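Carboxypeptidase 1 (Deinococcus radiodurans str. R1, PDB 5GIV) probably acts as a zinc-dependent M32 carboxypeptidase that removes amino acids one at a time from peptide C-termini, with broad specificity. Local coordinates at residues 184-189 and 492-497; 242-247 and 280-285; 433-438 and 478-483. All blocks are in the same frame, centred on the assembly; numbering follows the deposited sequence.

Contact 1 is partly buried, while contacts 2 and 3 lie at the surface. All three rest on van der Waals contacts, with no hydrogen bond across any of them. Methyls meet backbone in all three, and an imidazole face in contact 2. Contacts 1 and 3 belong to the same helical region: helices 472-480 and 487-501 follow each other, and the nearest atoms of the two contacts are about 7 Å apart. Contact 1 joins two helices through a leucine, and contact 3 sets a helix end on a helix through an alanine. Contact 2 joins a hairpin turn to a loop near the second subunit, its centre 39 Å from that of contact 1.

Contact 1 (184-189 and 492-497); sequences VPLADA and YLRGKY
Leu186 carries this contact and reaches across to the backbone of Arg494. The CA atoms of the two residues are 7.2 Å apart. From its CA atom, the leucine CB bond points toward helix 487-501. CB itself is still too far away to touch. CG lies anti to the backbone N (chi1 178°), which carries the branch point on toward the other helix. The two methyls then part. CD2 makes the close contacts. It sits 3.8 Å from Arg494 CA and 3.9 Å from Arg494 N, and it lies 4.0 Å from Leu493 C. This methyl therefore rests on the peptide link between Leu493 and Arg494. Leu493 CB stands a little farther off, 4.4 Å from Leu186 CD2. On another flank, Tyr497 CB is 4.5 Å from Leu186 CD1, so Tyr497 borders the leucine only loosely. Its ring leads away, and its hydroxyl is hydrogen-bonded to Glu354. Lys496 and Tyr492 also tie their helix to Glu354, and Asp188 ties helix 169-193 to Arg345. Arg494 borders the contact with its aliphatic part. Its CG lies 4.1 Å from Leu186 CD2, and the chain runs extended from CG to NE, taking the guanidinium away from the leucine. The contact is wholly van der Waals in nature. Pro185 comes just before the leucine and marks a kink in its helix. The same helix pair meets at further points: Leu493 packs on Leu183, Arg494 on Ala182 and Tyr497 on Val190. Helix 487-501 is the last helix of this mostly helical fold and lies beside helix 169-193.

Contact 2 (242-247 and 280-285); sequences GGHDVR and AFLGTP
Gly243 and Leu282 face each other with CA atoms 5.7 Å apart, where the tight turn 242-245 meets a type II turn running from Phe281 to Thr284. Leu282 supplies the main side chain. Its CB bond points toward Gly243. With chi1 at -56°, CG lies beside the backbone N, and from there the CD1 methyl comes 3.4 Å from Gly243 O. The same methyl lies over one face of the His244 imidazole, 4.1 Å from His244 CE1. The two side chains cross at about a right angle, so the leucine presents a methyl to the ring and not its length. His244 also packs against Asp45 of the second subunit. The turn 242-245 links antiparallel strands 238-242 and 245-250 as a two-residue beta hairpin. It is closed by Asp245 N to Gly242 O at 3.2 Å and by a weak return bond. The loop opposite connects helix 257-275, which bears the HExxH zinc-binding motif with His266 and His270, to helix 292-306, which bears the third zinc ligand, Glu296. Within that loop, Phe281 O accepts two bonds, from Thr284 N and from Thr284 OG1, the latter at 2.6 Å. Gly283 takes the positive phi suited to its place in the type II turn. Beyond the hairpin turn, Arg247 grips Asp245 side-on. Arg247 NE meets Asp245 OD1 at 2.7 Å in a nearly straight bond (172°). Arg247 NH2 bonds Asp245 OD2 at 2.8 Å with a more bent angle (137°). Arg247 NH1 makes a further salt bridge to Asp33 of the second subunit.

Contact 3 (433-438 and 478-483); sequences YAAAEA and RATGQA
Ala435 and Thr480 come together at the tight spot of this contact, with CA atoms 5.3 Å apart. The methyl of Ala435 points toward the end of helix 472-480. Its CB lies 3.9 Å from Ala479 O and 4.0 Å from Thr480 CG2. The small side chain is consistent with the close approach of the helix end. Thr480 turns its two branches to different tasks. With chi1 at 75°, CG2 lies beside the backbone N and meets the alanine. OG1 is hydrogen-bonded to Ile476 O, one turn back, and to Gln431 NE2. The hydroxyl is therefore satisfied without a partner in segment 433-438. Phe432 packs on Ala479 and Thr480, and Trp458 of helix 453-464 packs on Ala435 and Ala436. The other side is loose. Gly481, Gln482 and Ala483 are exposed and touch nothing in segment 433-438, though Ala483 O is hydrogen-bonded to Gln431 NE2, earlier in helix 420-439. Arg478 is also exposed and makes a cation-pi contact with Trp470. At Gly481 the chain leaves the helix with positive phi (86°), a common way for a helix to end at glycine. On the side of helix 420-439 turned away from this contact, Tyr433 packs on Leu301 and Leu305 of helix 292-306, which carries the zinc ligand Glu296. Helix 472-480 lies with its last turn against Ala435, a helix-end-on-helix contact in the largely helical M32 fold.

Contact 1 (184-189 and 492-497)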
# COMPACT_ATOMS: atom_id res chain seq x y z
N VAL A 184 -15.78 0.42 -40.39
CA VAL A 184 -15.03 -0.49 -41.26
C VAL A 184 -14.59 0.20 -42.55
O VAL A 184 -13.40 0.11 -42.89
CB VAL A 184 -15.86 -1.75 -41.55
CG1 VAL A 184 -15.16 -2.60 -42.60
CG2 VAL A 184 -16.07 -2.57 -40.28
N PRO A 185 -15.47 0.84 -43.31
CA PRO A 185 -14.99 1.52 -44.53
C PRO A 185 -14.02 2.64 -44.24
O PRO A 185 -13.04 2.82 -44.97
CB PRO A 185 -16.29 2.03 -45.17
CG PRO A 185 -17.40 1.24 -44.50
CD PRO A 185 -16.92 0.94 -43.13
N LEU A 186 -14.27 3.43 -43.19
CA LEU A 186 -13.35 4.51 -42.86
C LEU A 186 -11.98 3.96 -42.45
O LEU A 186 -10.94 4.51 -42.81
CB LEU A 186 -13.94 5.37 -41.74
CG LEU A 186 -13.08 6.53 -41.23
CD1 LEU A 186 -12.80 7.50 -42.37
CD2 LEU A 186 -13.76 7.24 -40.08
N ALA A 187 -11.97 2.85 -41.69
CA ALA A 187 -10.70 2.25 -41.31
C ALA A 187 -10.00 1.65 -42.52
O ALA A 187 -8.78 1.82 -42.69
CB ALA A 187 -10.93 1.18 -40.23
N ASP A 188 -10.74 0.92 -43.36
CA ASP A 188 -10.12 0.36 -44.56
C ASP A 188 -9.54 1.46 -45.43
O ASP A 188 -8.45 1.30 -45.99
CB ASP A 188 -11.14 -0.48 -45.33
CG ASP A 188 -11.44 -1.82 -44.65
OD1 ASP A 188 -10.72 -2.21 -43.71
OD2 ASP A 188 -12.41 -2.49 -45.07
N ALA A 189 -10.25 2.58 -45.56
CA ALA A 189 -9.72 3.68 -46.36
C ALA A 189 -8.47 4.27 -45.72
O ALA A 189 -7.51 4.59 -46.42
CB ALA A 189 -10.77 4.77 -46.55
N TYR A 492 -17.19 12.80 -35.21
CA TYR A 492 -15.85 13.15 -34.75
C TYR A 492 -14.78 12.35 -35.48
O TYR A 492 -13.78 12.91 -35.93
CB TYR A 492 -15.75 12.93 -33.23
CG TYR A 492 -14.36 12.56 -32.74
CD1 TYR A 492 -13.33 13.49 -32.77
CD2 TYR A 492 -14.10 11.30 -32.23
CE1 TYR A 492 -12.08 13.18 -32.33
CE2 TYR A 492 -12.83 10.97 -31.78
CZ TYR A 492 -11.82 11.91 -31.83
OH TYR A 492 -10.55 11.61 -31.41
N LEU A 493 -14.97 11.04 -35.61
CA LEU A 493 -13.96 10.20 -36.25
C LEU A 493 -13.86 10.50 -37.75
O LEU A 493 -12.77 10.71 -38.29
CB LEU A 493 -14.28 8.73 -36.01
CG LEU A 493 -14.15 8.23 -34.57
CD1 LEU A 493 -14.66 6.81 -34.48
CD2 LEU A 493 -12.70 8.33 -34.11
N ARG A 494 -15.02 10.56 -38.42
CA ARG A 494 -15.02 10.87 -39.85
C ARG A 494 -14.31 12.19 -40.11
O ARG A 494 -13.50 12.30 -41.04
CB ARG A 494 -16.46 10.92 -40.36
CG ARG A 494 -17.12 9.56 -40.49
CD ARG A 494 -18.59 9.68 -40.88
NE ARG A 494 -19.15 8.39 -41.27
CZ ARG A 494 -20.42 8.03 -41.06
NH1 ARG A 494 -21.27 8.86 -40.45
NH2 ARG A 494 -20.84 6.83 -41.45
N GLY A 495 -14.58 13.20 -39.28
CA GLY A 495 -13.92 14.48 -39.46
C GLY A 495 -12.43 14.41 -39.17
O GLY A 495 -11.61 14.94 -39.93
N LYS A 496 -12.06 13.76 -38.07
CA LYS A 496 -10.65 13.73 -37.68
C LYS A 496 -9.81 12.94 -38.68
O LYS A 496 -8.78 13.41 -39.16
CB LYS A 496 -10.51 13.15 -36.28
CG LYS A 496 -9.07 12.95 -35.83
CD LYS A 496 -9.02 12.30 -34.45
CE LYS A 496 -7.59 12.12 -34.00
NZ LYS A 496 -7.50 11.53 -32.65
N TYR A 497 -10.25 11.72 -39.00
CA TYR A 497 -9.47 10.85 -39.87
C TYR A 497 -9.67 11.17 -41.34
O TYR A 497 -8.75 10.99 -42.14
CB TYR A 497 -9.80 9.39 -39.56
CG TYR A 497 -9.18 9.01 -38.23
CD1 TYR A 497 -9.87 9.18 -37.04
CD2 TYR A 497 -7.87 8.54 -38.17
CE1 TYR A 497 -9.29 8.86 -35.83
CE2 TYR A 497 -7.27 8.23 -36.97
CZ TYR A 497 -7.98 8.39 -35.81
OH TYR A 497 -7.37 8.08 -34.62

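Contact 2 (242-247 and 280-285)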
# COMPACT_ATOMS: atom_id res chain seq x y z
N GLY A 242 -10.11 5.39 -1.12
CA GLY A 242 -10.82 6.20 -0.14
C GLY A 242 -11.45 7.41 -0.80
O GLY A 242 -11.23 7.71 -1.98
N GLY A 243 -12.22 8.15 0.01
CA GLY A 243 -12.89 9.34 -0.49
C GLY A 243 -11.96 10.38 -1.08
O GLY A 243 -12.40 11.19 -1.90
N HIS A 244 -10.69 10.40 -0.68
CA HIS A 244 -9.72 11.35 -1.18
C HIS A 244 -8.45 10.65 -1.63
O HIS A 244 -7.34 11.19 -1.52
CB HIS A 244 -9.40 12.41 -0.12
CG HIS A 244 -10.60 13.21 0.29
ND1 HIS A 244 -11.08 14.26 -0.47
CD2 HIS A 244 -11.42 13.11 1.36
CE1 HIS A 244 -12.15 14.77 0.12
NE2 HIS A 244 -12.38 14.09 1.23
N ASP A 245 -8.61 9.45 -2.20
CA ASP A 245 -7.48 8.59 -2.55
C ASP A 245 -7.87 7.81 -3.82
O ASP A 245 -8.41 6.71 -3.74
CB ASP A 245 -7.14 7.65 -1.40
CG ASP A 245 -5.75 7.05 -1.50
OD1 ASP A 245 -5.06 7.28 -2.50
OD2 ASP A 245 -5.36 6.35 -0.56
N VAL A 246 -7.63 8.42 -4.97
CA VAL A 246 -7.96 7.82 -6.26
C VAL A 246 -6.65 7.61 -7.01
O VAL A 246 -6.07 8.56 -7.54
CB VAL A 246 -8.94 8.67 -7.06
CG1 VAL A 246 -9.32 7.96 -8.34
CG2 VAL A 246 -10.18 8.93 -6.22
N ARG A 247 -6.18 6.36 -7.04
CA ARG A 247 -4.86 6.06 -7.55
C ARG A 247 -4.92 5.47 -8.96
O ARG A 247 -5.86 4.77 -9.33
CB ARG A 247 -4.14 5.10 -6.61
CG ARG A 247 -4.16 5.60 -5.17
CD ARG A 247 -3.13 4.90 -4.30
NE ARG A 247 -3.22 5.36 -2.92
CZ ARG A 247 -2.53 4.84 -1.90
NH1 ARG A 247 -1.68 3.84 -2.09
NH2 ARG A 247 -2.70 5.34 -0.69
N ALA A 280 -20.55 15.54 -0.74
CA ALA A 280 -21.72 15.13 0.01
C ALA A 280 -22.08 13.67 -0.26
O ALA A 280 -22.79 13.06 0.55
CB ALA A 280 -22.91 16.03 -0.34
N PHE A 281 -21.61 13.10 -1.36
CA PHE A 281 -21.93 11.71 -1.67
C PHE A 281 -20.83 10.73 -1.28
O PHE A 281 -21.10 9.53 -1.19
CB PHE A 281 -22.21 11.57 -3.17
CG PHE A 281 -23.42 12.35 -3.64
CD1 PHE A 281 -24.36 12.80 -2.73
CD2 PHE A 281 -23.61 12.62 -4.98
CE1 PHE A 281 -25.48 13.51 -3.17
CE2 PHE A 281 -24.71 13.32 -5.42
CZ PHE A 281 -25.65 13.77 -4.51
N LEU A 282 -19.62 11.21 -1.01
CA LEU A 282 -18.55 10.30 -0.62
C LEU A 282 -18.94 9.56 0.65
O LEU A 282 -19.52 10.14 1.57
CB LEU A 282 -17.24 11.06 -0.40
CG LEU A 282 -16.72 11.92 -1.57
CD1 LEU A 282 -15.39 12.59 -1.20
CD2 LEU A 282 -16.61 11.10 -2.87
N GLY A 283 -18.64 8.27 0.69
CA GLY A 283 -19.03 7.46 1.83
C GLY A 283 -20.49 7.08 1.84
O GLY A 283 -20.97 6.54 2.85
N THR A 284 -21.23 7.38 0.77
CA THR A 284 -22.62 6.98 0.64
C THR A 284 -22.80 6.12 -0.61
O THR A 284 -21.88 6.03 -1.45
CB THR A 284 -23.53 8.20 0.58
OG1 THR A 284 -23.57 8.70 -0.76
CG2 THR A 284 -23.03 9.28 1.52
N PRO A 285 -23.95 5.48 -0.78
CA PRO A 285 -24.18 4.68 -2.00
C PRO A 285 -24.13 5.49 -3.29
O PRO A 285 -24.08 4.89 -4.37
CB PRO A 285 -25.58 4.09 -1.77
CG PRO A 285 -25.77 4.11 -0.30
CD PRO A 285 -25.05 5.34 0.19

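Contact 3 (433-438 and 478-483)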
# COMPACT_ATOMS: atom_id res chain seq x y z
N TYR A 433 -18.26 15.17 -24.93
CA TYR A 433 -17.33 16.22 -25.31
C TYR A 433 -18.02 17.31 -26.11
O TYR A 433 -17.81 18.50 -25.85
CB TYR A 433 -16.18 15.62 -26.10
CG TYR A 433 -15.13 16.60 -26.49
CD1 TYR A 433 -14.10 16.92 -25.61
CD2 TYR A 433 -15.15 17.23 -27.74
CE1 TYR A 433 -13.11 17.82 -25.97
CE2 TYR A 433 -14.17 18.14 -28.10
CZ TYR A 433 -13.16 18.43 -27.21
OH TYR A 433 -12.18 19.32 -27.56
N ALA A 434 -18.86 16.93 -27.08
CA ALA A 434 -19.55 17.90 -27.92
C ALA A 434 -20.48 18.78 -27.09
O ALA A 434 -20.62 19.98 -27.36
CB ALA A 434 -20.34 17.20 -29.02
N ALA A 435 -21.14 18.19 -26.09
CA ALA A 435 -21.95 19.00 -25.19
C ALA A 435 -21.09 20.02 -24.45
O ALA A 435 -21.51 21.15 -24.22
CB ALA A 435 -22.71 18.11 -24.20
N ALA A 436 -19.86 19.62 -24.08
CA ALA A 436 -18.96 20.55 -23.39
C ALA A 436 -18.52 21.69 -24.31
O ALA A 436 -18.39 22.84 -23.85
CB ALA A 436 -17.74 19.81 -22.85
N GLU A 437 -18.27 21.41 -25.59
CA GLU A 437 -17.89 22.48 -26.50
C GLU A 437 -19.09 23.38 -26.83
O GLU A 437 -18.95 24.60 -26.90
CB GLU A 437 -17.26 21.90 -27.77
CG GLU A 437 -17.25 22.85 -28.98
CD GLU A 437 -16.29 24.05 -28.87
OE1 GLU A 437 -15.41 24.07 -27.96
OE2 GLU A 437 -16.41 24.97 -29.72
N ALA A 438 -20.27 22.79 -26.99
CA ALA A 438 -21.47 23.60 -27.20
C ALA A 438 -21.67 24.61 -26.07
O ALA A 438 -22.07 25.76 -26.32
CB ALA A 438 -22.70 22.70 -27.32
N ARG A 478 -29.71 14.46 -19.29
CA ARG A 478 -29.63 15.80 -18.73
C ARG A 478 -28.36 16.52 -19.18
O ARG A 478 -28.39 17.73 -19.44
CB ARG A 478 -29.67 15.75 -17.20
CG ARG A 478 -30.85 15.01 -16.63
CD ARG A 478 -30.66 14.78 -15.15
NE ARG A 478 -30.65 16.04 -14.42
CZ ARG A 478 -31.76 16.65 -14.00
NH1 ARG A 478 -32.95 16.10 -14.25
NH2 ARG A 478 -31.69 17.81 -13.34
N ALA A 479 -27.25 15.79 -19.29
CA ALA A 479 -25.98 16.45 -19.56
C ALA A 479 -25.84 16.86 -21.02
O ALA A 479 -25.27 17.92 -21.31
CB ALA A 479 -24.83 15.54 -19.14
N THR A 480 -26.35 16.05 -21.95
CA THR A 480 -26.13 16.26 -23.37
C THR A 480 -27.40 16.54 -24.17
O THR A 480 -27.30 16.83 -25.37
CB THR A 480 -25.41 15.06 -24.00
OG1 THR A 480 -26.32 13.97 -24.15
CG2 THR A 480 -24.25 14.61 -23.13
N GLY A 481 -28.57 16.46 -23.55
CA GLY A 481 -29.82 16.78 -24.20
C GLY A 481 -30.47 15.64 -24.96
O GLY A 481 -31.57 15.83 -25.49
N GLN A 482 -29.83 14.47 -25.02
CA GLN A 482 -30.38 13.34 -25.75
C GLN A 482 -29.83 12.04 -25.16
O GLN A 482 -28.86 12.04 -24.40
CB GLN A 482 -30.05 13.42 -27.24
CG GLN A 482 -28.57 13.64 -27.51
CD GLN A 482 -28.26 13.78 -28.98
OE1 GLN A 482 -28.97 13.24 -29.83
NE2 GLN A 482 -27.21 14.52 -29.29
N ALA A 483 -30.47 10.93 -25.52
CA ALA A 483 -30.03 9.62 -25.09
C ALA A 483 -28.77 9.21 -25.85
O ALA A 483 -28.31 9.90 -26.78
CB ALA A 483 -31.15 8.60 -25.30